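Local coordinates for superoxide dismutase [Fe] (Sulfolobus acidocaldarius, PDB 1B06), which converts superoxide radicals into hydrogen peroxide and molecular oxygen at a protein-bound iron ion, protecting the cell from superoxide toxicity, at residues Gly134-Tyr139 against Leu147-Val152; Gly103-Leu108 against Lys202-Tyr207; Ile4-Tyr9 against Ser47-Leu52. All coordinates share one frame; numbering follows the deposited sequence.

Interaction 1: Gly134-Tyr139 against Leu147-Val152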
# COMPACT_ATOMS: atom_id res chain seq x y z
N GLY A 134 -11.86 4.33 0.83
CA GLY A 134 -10.96 5.39 1.24
C GLY A 134 -11.65 6.72 1.39
O GLY A 134 -12.85 6.77 1.65
N TRP A 135 -10.90 7.80 1.22
CA TRP A 135 -11.44 9.15 1.35
C TRP A 135 -10.86 10.06 0.28
O TRP A 135 -9.83 9.76 -0.31
CB TRP A 135 -11.05 9.77 2.70
CG TRP A 135 -11.26 8.94 3.91
CD1 TRP A 135 -10.60 7.79 4.24
CD2 TRP A 135 -12.16 9.21 4.99
NE1 TRP A 135 -11.03 7.33 5.46
CE2 TRP A 135 -12.00 8.18 5.94
CE3 TRP A 135 -13.10 10.22 5.24
CZ2 TRP A 135 -12.73 8.14 7.13
CZ3 TRP A 135 -13.83 10.17 6.42
CH2 TRP A 135 -13.64 9.14 7.35
N THR A 136 -11.54 11.19 0.03
CA THR A 136 -11.01 12.18 -0.90
C THR A 136 -10.93 13.40 -0.01
O THR A 136 -11.90 13.78 0.65
CB THR A 136 -11.92 12.45 -2.10
OG1 THR A 136 -11.94 11.28 -2.94
CG2 THR A 136 -11.35 13.60 -2.93
N VAL A 137 -9.75 14.00 0.04
CA VAL A 137 -9.51 15.13 0.91
C VAL A 137 -8.98 16.36 0.19
O VAL A 137 -8.42 16.26 -0.90
CB VAL A 137 -8.46 14.72 1.99
CG1 VAL A 137 -8.35 15.79 3.04
CG2 VAL A 137 -8.86 13.40 2.62
N LEU A 138 -9.18 17.52 0.81
CA LEU A 138 -8.66 18.77 0.28
C LEU A 138 -7.77 19.32 1.38
O LEU A 138 -8.25 19.66 2.47
CB LEU A 138 -9.78 19.77 -0.02
CG LEU A 138 -9.23 21.07 -0.61
CD1 LEU A 138 -8.72 20.80 -2.01
CD2 LEU A 138 -10.30 22.15 -0.63
N TYR A 139 -6.47 19.38 1.11
CA TYR A 139 -5.51 19.88 2.09
C TYR A 139 -5.17 21.32 1.74
O TYR A 139 -5.39 21.77 0.63
CB TYR A 139 -4.17 19.11 2.04
CG TYR A 139 -4.23 17.63 2.30
CD1 TYR A 139 -4.38 17.14 3.59
CD2 TYR A 139 -4.08 16.72 1.25
CE1 TYR A 139 -4.38 15.76 3.84
CE2 TYR A 139 -4.08 15.35 1.49
CZ TYR A 139 -4.23 14.87 2.79
OH TYR A 139 -4.23 13.52 3.02
N LEU A 147 -4.37 24.52 -2.55
CA LEU A 147 -5.42 23.72 -1.93
C LEU A 147 -5.28 22.41 -2.71
O LEU A 147 -5.79 22.28 -3.83
CB LEU A 147 -6.79 24.36 -2.16
CG LEU A 147 -7.12 25.60 -1.33
CD1 LEU A 147 -8.39 26.24 -1.85
CD2 LEU A 147 -7.28 25.20 0.12
N GLN A 148 -4.58 21.45 -2.13
CA GLN A 148 -4.32 20.18 -2.80
C GLN A 148 -5.35 19.08 -2.61
O GLN A 148 -5.67 18.69 -1.49
CB GLN A 148 -2.94 19.67 -2.38
CG GLN A 148 -2.51 18.41 -3.08
CD GLN A 148 -2.19 18.64 -4.54
OE1 GLN A 148 -1.42 19.53 -4.89
NE2 GLN A 148 -2.80 17.83 -5.41
N ILE A 149 -5.87 18.57 -3.73
CA ILE A 149 -6.84 17.48 -3.70
C ILE A 149 -6.07 16.17 -3.64
O ILE A 149 -5.01 16.04 -4.24
CB ILE A 149 -7.70 17.44 -4.98
CG1 ILE A 149 -8.66 18.63 -5.04
CG2 ILE A 149 -8.49 16.14 -5.03
CD1 ILE A 149 -9.41 18.72 -6.35
N MET A 150 -6.60 15.19 -2.92
CA MET A 150 -5.94 13.90 -2.83
C MET A 150 -6.90 12.76 -2.50
O MET A 150 -7.85 12.95 -1.74
CB MET A 150 -4.81 13.95 -1.79
CG MET A 150 -3.96 12.67 -1.70
SD MET A 150 -3.15 12.18 -3.26
CE MET A 150 -2.27 13.66 -3.63
N THR A 151 -6.67 11.60 -3.09
CA THR A 151 -7.48 10.44 -2.80
C THR A 151 -6.65 9.61 -1.82
O THR A 151 -5.49 9.28 -2.08
CB THR A 151 -7.78 9.61 -4.07
OG1 THR A 151 -6.58 9.43 -4.83
CG2 THR A 151 -8.83 10.31 -4.92
N VAL A 152 -7.24 9.29 -0.68
CA VAL A 152 -6.56 8.51 0.34
C VAL A 152 -7.11 7.09 0.33
O VAL A 152 -8.33 6.88 0.37
CB VAL A 152 -6.75 9.16 1.74
CG1 VAL A 152 -6.20 8.27 2.84
CG2 VAL A 152 -6.05 10.51 1.76

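Interaction 2: Gly103-Leu108 against Lys202-Tyr207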
# COMPACT_ATOMS: atom_id res chain seq x y z
N GLY A 103 -15.77 33.55 2.22
CA GLY A 103 -14.52 33.93 2.85
C GLY A 103 -13.28 33.62 2.04
O GLY A 103 -13.32 33.58 0.81
N ALA A 104 -12.17 33.41 2.75
CA ALA A 104 -10.88 33.11 2.14
C ALA A 104 -10.92 31.85 1.30
O ALA A 104 -10.26 31.76 0.25
CB ALA A 104 -9.83 32.98 3.21
N LEU A 105 -11.68 30.86 1.75
CA LEU A 105 -11.78 29.59 1.02
C LEU A 105 -12.36 29.79 -0.37
O LEU A 105 -11.83 29.28 -1.35
CB LEU A 105 -12.63 28.59 1.80
CG LEU A 105 -12.80 27.22 1.12
CD1 LEU A 105 -11.45 26.55 0.93
CD2 LEU A 105 -13.70 26.34 1.96
N ALA A 106 -13.46 30.54 -0.46
CA ALA A 106 -14.10 30.79 -1.75
C ALA A 106 -13.16 31.56 -2.67
O ALA A 106 -13.16 31.36 -3.88
CB ALA A 106 -15.40 31.56 -1.55
N ASP A 107 -12.35 32.43 -2.08
CA ASP A 107 -11.40 33.23 -2.85
C ASP A 107 -10.27 32.37 -3.42
O ASP A 107 -9.88 32.54 -4.57
CB ASP A 107 -10.82 34.34 -1.98
CG ASP A 107 -9.73 35.11 -2.68
OD1 ASP A 107 -10.01 35.72 -3.73
OD2 ASP A 107 -8.58 35.09 -2.18
N LEU A 108 -9.75 31.46 -2.60
CA LEU A 108 -8.67 30.58 -3.04
C LEU A 108 -9.16 29.62 -4.11
O LEU A 108 -8.44 29.33 -5.07
CB LEU A 108 -8.10 29.80 -1.85
CG LEU A 108 -7.20 30.57 -0.89
CD1 LEU A 108 -6.48 29.61 0.06
CD2 LEU A 108 -6.20 31.39 -1.68
N LYS A 202 -13.36 27.78 8.73
CA LYS A 202 -12.74 27.90 10.04
C LYS A 202 -11.40 27.19 10.08
O LYS A 202 -10.44 27.68 10.66
CB LYS A 202 -13.65 27.31 11.11
CG LYS A 202 -14.27 28.33 12.04
CD LYS A 202 -15.54 27.79 12.68
CE LYS A 202 -16.58 28.89 12.86
NZ LYS A 202 -17.97 28.37 12.68
N ARG A 203 -11.34 26.01 9.47
CA ARG A 203 -10.11 25.23 9.44
C ARG A 203 -9.04 25.98 8.66
O ARG A 203 -7.89 26.03 9.08
CB ARG A 203 -10.39 23.86 8.82
CG ARG A 203 -11.48 23.09 9.54
CD ARG A 203 -11.51 21.62 9.17
NE ARG A 203 -11.17 20.79 10.32
CZ ARG A 203 -12.05 20.17 11.09
NH1 ARG A 203 -13.35 20.28 10.85
NH2 ARG A 203 -11.64 19.44 12.12
N LEU A 204 -9.41 26.56 7.53
CA LEU A 204 -8.46 27.31 6.70
C LEU A 204 -7.91 28.52 7.43
O LEU A 204 -6.70 28.76 7.43
CB LEU A 204 -9.12 27.76 5.39
CG LEU A 204 -8.22 28.57 4.45
CD1 LEU A 204 -7.11 27.68 3.90
CD2 LEU A 204 -9.06 29.14 3.32
N GLN A 205 -8.80 29.29 8.06
CA GLN A 205 -8.41 30.49 8.79
C GLN A 205 -7.35 30.19 9.85
O GLN A 205 -6.54 31.05 10.19
CB GLN A 205 -9.63 31.15 9.45
CG GLN A 205 -10.50 31.95 8.49
CD GLN A 205 -9.78 33.14 7.87
OE1 GLN A 205 -8.84 33.68 8.46
NE2 GLN A 205 -10.21 33.54 6.68
N LYS A 206 -7.37 28.97 10.36
CA LYS A 206 -6.42 28.54 11.38
C LYS A 206 -4.98 28.50 10.89
O LYS A 206 -4.04 28.62 11.68
CB LYS A 206 -6.81 27.14 11.88
CG LYS A 206 -7.11 27.07 13.36
CD LYS A 206 -7.75 25.74 13.72
CE LYS A 206 -9.26 25.76 13.47
NZ LYS A 206 -9.93 24.45 13.77
N TYR A 207 -4.78 28.34 9.58
CA TYR A 207 -3.44 28.26 9.02
C TYR A 207 -3.04 29.37 8.07
O TYR A 207 -1.91 29.41 7.59
CB TYR A 207 -3.27 26.91 8.32
CG TYR A 207 -3.70 25.76 9.19
CD1 TYR A 207 -5.04 25.41 9.30
CD2 TYR A 207 -2.77 25.07 9.98
CE1 TYR A 207 -5.45 24.41 10.16
CE2 TYR A 207 -3.18 24.06 10.85
CZ TYR A 207 -4.52 23.74 10.93
OH TYR A 207 -4.93 22.75 11.80

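Interaction 3: Ile4-Tyr9 against Ser47-Leu52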
# COMPACT_ATOMS: atom_id res chain seq x y z
N ILE A 4 5.92 6.43 33.17
CA ILE A 4 5.67 5.73 31.91
C ILE A 4 4.17 5.53 31.68
O ILE A 4 3.57 4.58 32.17
CB ILE A 4 6.35 4.34 31.88
CG1 ILE A 4 7.44 4.26 32.95
CG2 ILE A 4 6.87 4.06 30.48
CD1 ILE A 4 8.85 4.03 32.43
N GLN A 5 3.58 6.44 30.92
CA GLN A 5 2.16 6.36 30.63
C GLN A 5 1.79 7.16 29.39
O GLN A 5 2.23 8.30 29.20
CB GLN A 5 1.36 6.87 31.82
CG GLN A 5 -0.14 6.92 31.60
CD GLN A 5 -0.88 7.41 32.83
OE1 GLN A 5 -1.42 6.61 33.60
NE2 GLN A 5 -0.90 8.72 33.02
N LEU A 6 0.98 6.55 28.53
CA LEU A 6 0.52 7.19 27.31
C LEU A 6 -0.96 7.52 27.51
O LEU A 6 -1.66 6.82 28.24
CB LEU A 6 0.69 6.25 26.11
CG LEU A 6 2.09 5.67 25.85
CD1 LEU A 6 2.00 4.56 24.81
CD2 LEU A 6 3.00 6.77 25.35
N LYS A 7 -1.42 8.59 26.88
CA LYS A 7 -2.82 8.99 26.99
C LYS A 7 -3.66 8.21 25.98
O LYS A 7 -3.16 7.77 24.95
CB LYS A 7 -2.95 10.49 26.73
CG LYS A 7 -4.38 11.01 26.86
CD LYS A 7 -4.54 11.90 28.09
CE LYS A 7 -6.00 12.02 28.51
NZ LYS A 7 -6.16 12.63 29.86
N ARG A 8 -4.93 8.02 26.30
CA ARG A 8 -5.83 7.29 25.41
C ARG A 8 -6.75 8.26 24.70
O ARG A 8 -6.85 9.43 25.08
CB ARG A 8 -6.66 6.28 26.20
CG ARG A 8 -5.82 5.28 26.98
CD ARG A 8 -5.04 4.36 26.05
NE ARG A 8 -4.40 3.26 26.77
CZ ARG A 8 -3.29 3.39 27.50
NH1 ARG A 8 -2.70 4.57 27.61
NH2 ARG A 8 -2.79 2.34 28.13
N TYR A 9 -7.42 7.79 23.66
CA TYR A 9 -8.33 8.63 22.89
C TYR A 9 -9.74 8.56 23.45
O TYR A 9 -10.15 7.55 24.02
CB TYR A 9 -8.33 8.21 21.42
CG TYR A 9 -7.03 8.52 20.71
CD1 TYR A 9 -6.74 9.82 20.28
CD2 TYR A 9 -6.07 7.53 20.51
CE1 TYR A 9 -5.52 10.12 19.68
CE2 TYR A 9 -4.85 7.83 19.91
CZ TYR A 9 -4.58 9.12 19.51
OH TYR A 9 -3.37 9.43 18.94
N SER A 47 -6.75 -0.08 22.66
CA SER A 47 -6.32 -1.42 23.02
C SER A 47 -4.89 -1.67 22.53
O SER A 47 -4.14 -2.45 23.13
CB SER A 47 -7.27 -2.45 22.42
OG SER A 47 -6.78 -2.95 21.19
N LEU A 48 -4.51 -1.02 21.43
CA LEU A 48 -3.16 -1.19 20.90
C LEU A 48 -2.19 -0.31 21.67
O LEU A 48 -1.01 -0.64 21.78
CB LEU A 48 -3.12 -0.84 19.41
CG LEU A 48 -3.63 -1.92 18.47
CD1 LEU A 48 -3.65 -1.38 17.06
CD2 LEU A 48 -2.75 -3.17 18.55
N LEU A 49 -2.69 0.80 22.20
CA LEU A 49 -1.86 1.71 22.99
C LEU A 49 -1.50 1.02 24.31
O LEU A 49 -0.42 1.23 24.86
CB LEU A 49 -2.60 3.01 23.25
CG LEU A 49 -2.57 4.05 22.12
CD1 LEU A 49 -3.34 5.30 22.55
CD2 LEU A 49 -1.14 4.42 21.79
N ASP A 50 -2.42 0.20 24.81
CA ASP A 50 -2.18 -0.53 26.05
C ASP A 50 -0.98 -1.45 25.84
O ASP A 50 -0.07 -1.50 26.68
CB ASP A 50 -3.41 -1.37 26.40
CG ASP A 50 -4.57 -0.53 26.90
OD1 ASP A 50 -4.32 0.57 27.43
OD2 ASP A 50 -5.73 -0.97 26.76
N ARG A 51 -0.98 -2.18 24.72
CA ARG A 51 0.11 -3.10 24.40
C ARG A 51 1.43 -2.35 24.21
O ARG A 51 2.47 -2.78 24.70
CB ARG A 51 -0.22 -3.90 23.14
CG ARG A 51 -0.89 -5.22 23.43
CD ARG A 51 -1.24 -5.95 22.15
NE ARG A 51 -0.14 -6.77 21.65
CZ ARG A 51 0.36 -7.84 22.27
NH1 ARG A 51 -0.14 -8.23 23.43
NH2 ARG A 51 1.35 -8.53 21.72
N LEU A 52 1.38 -1.24 23.48
CA LEU A 52 2.59 -0.46 23.25
C LEU A 52 3.16 0.04 24.58
O LEU A 52 4.37 0.05 24.79
CB LEU A 52 2.30 0.73 22.32
CG LEU A 52 3.51 1.56 21.87
CD1 LEU A 52 4.56 0.65 21.24
CD2 LEU A 52 3.06 2.62 20.87

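Interaction 1: Gly134-Tyr139 against Leu147-Val152
A beta hairpin beside the iron site pairs Gly134-Tyr139 with Leu147-Val152, the two strand directions lying 162° apart. Trp135-Val152, Val137-Met150 and Tyr139-Gln148 form the hydrogen-bonded pairs. Val137 N to Met150 O and Tyr139 N to Gln148 O are straight bonds of 2.8 Å, whereas the last rung, Gln148 N to Tyr139 O, is weak. On the face carrying these pairs, Tyr139 CG beside the backbone N (chi1 -59°) carries the ring back along the strand, so that Val137 CG1 lies over the outer part of one ring face, 4.0 Å above its plane. The ring edge meets Met150, with Tyr139 CE2 3.6 Å from Met150 CB, while Tyr139 OH, hydrogen-bonded to His159, is 3.7 Å from Val152 CG2. On the opposite face Leu138 CD1 touches Ile149 CG1 at 3.7 Å, and Thr136 OG1, hydrogen-bonded to Glu171, packs 3.8 Å from the methyl Thr151 CG2. Helix 116-129 packs on that face, and Thr151 OG1 is hydrogen-bonded to Gln68 of the second subunit. Trp135 stands edge-to-face with the iron ligand His84, its side chain about 4 Å from the metal at nearest atoms. The arrangement is that of the antiparallel sheet in the C-terminal domain of iron/manganese superoxide dismutases.

Interaction 2: Gly103-Leu108 against Lys202-Tyr207
Leu204 presses one methyl, CD2, into a shallow hollow on helix 103-113 lined by Ala104, Leu105 and Leu108. The floor is backbone: Leu204 CD2 lies 3.5 Å from Leu105 N and 3.6 Å from Leu105 CA. Its walls are side chains, with Ala104 CB and Leu105 CB each 3.9 Å from Leu204 CD2, and Leu108 CD1 closing the hollow more loosely at 4.2 Å from that same methyl. Leu204 has CG anti to the backbone N (chi1 179°), which extends the branch from helix 197-205 far enough to bridge backbones whose CA atoms, in Leu105 and Leu204, are 7.0 Å apart. The small Ala104 makes a low wall, over which the amide of Gln205 folds. A bend at chi2 (-63°) brings Gln205 NE2 to 3.5 Å from Ala104 CB, a packing contact, since this nitrogen gives its hydrogen bond to Glu201. Leu105 also packs on Ile166, Trp197 and Ala200, while Leu108 and Leu204 both reach Tyr140. The two segments bury just 182 Å² together and share no hydrogen bond. Polar linkage between the helices comes instead from Glu201, whose carboxylate accepts the amide N-H groups of Ala104 and Leu105. The chemistry therefore implies an apolar methyl-in-hollow fit flanked by one carboxylate, whose charge would probably be eased by the N-terminal part of helix 103-113.

Interaction 3: Ile4-Tyr9 against Ser47-Leu52
The aliphatic part of Arg8 runs alongside Leu49 in the reverse sense, Arg8 CD 4.0 Å from Leu49 CB, where the extended N-terminal segment passes along helix 27-57. The tight part centres on Leu49. Its CD1 lies 3.4 Å from Lys7 O and 4.0 Å from Tyr9 CE2, its CB sits over one face of the Arg8 guanidinium, and Leu6 CD1 approaches Leu49 O at 4.1 Å. Beyond this, Leu6 CD1 only just reaches Leu52 CG, at 4.5 Å. The partly exposed side is ionic: the Arg8 chain folds back at its second torsion (chi2 of Arg8, -66°), and its NE and NH2 both meet a single oxygen, Asp50 OD1. Arg8 NE donates to Asp50 OD1 over 2.8 Å, in the guanidinium plane but from above the carboxylate plane, and the two planes are 54° apart, so this is a forked salt bridge and not a flat two-oxygen pairing. The modelled NH2 arm is very short, and its exact length is doubtful. With an alanine here, the Asp50 carboxylate would probably be left without its charged mate and Leu49 CB would lose the flat group covering it. Outermost, the CB of exposed Lys7 points away from the helix, whereas its carbonyl is hydrogen-bonded to Asn146 of the second subunit, and Tyr9 OH to Asp141 of that subunit. The arrangement is an extended N-terminal segment packed on the long helix 27-57 at a subunit interface.

In the fold
Along the chain interaction 3 closes first, within the N-terminal part that includes the alpha-hairpin domain; interaction 2 then opens, and interaction 1 is nested inside the loop it closes. Interactions 1 and 2 are neighbours, their centres 16 Å apart, and they touch through Leu147, whose CD1 lies 3.6 Å from Leu108 CB. Helix 103-113 thus links the sheet to helix 197-205 near the C-terminus. Interaction 3 is remote, its centre about 29 Å from that of interaction 1 and about 35 Å from that of interaction 2. Interactions 1 and 3, on opposite sides of the chain's centre, both touch the second subunit, so both parts of the chain contribute to assembly.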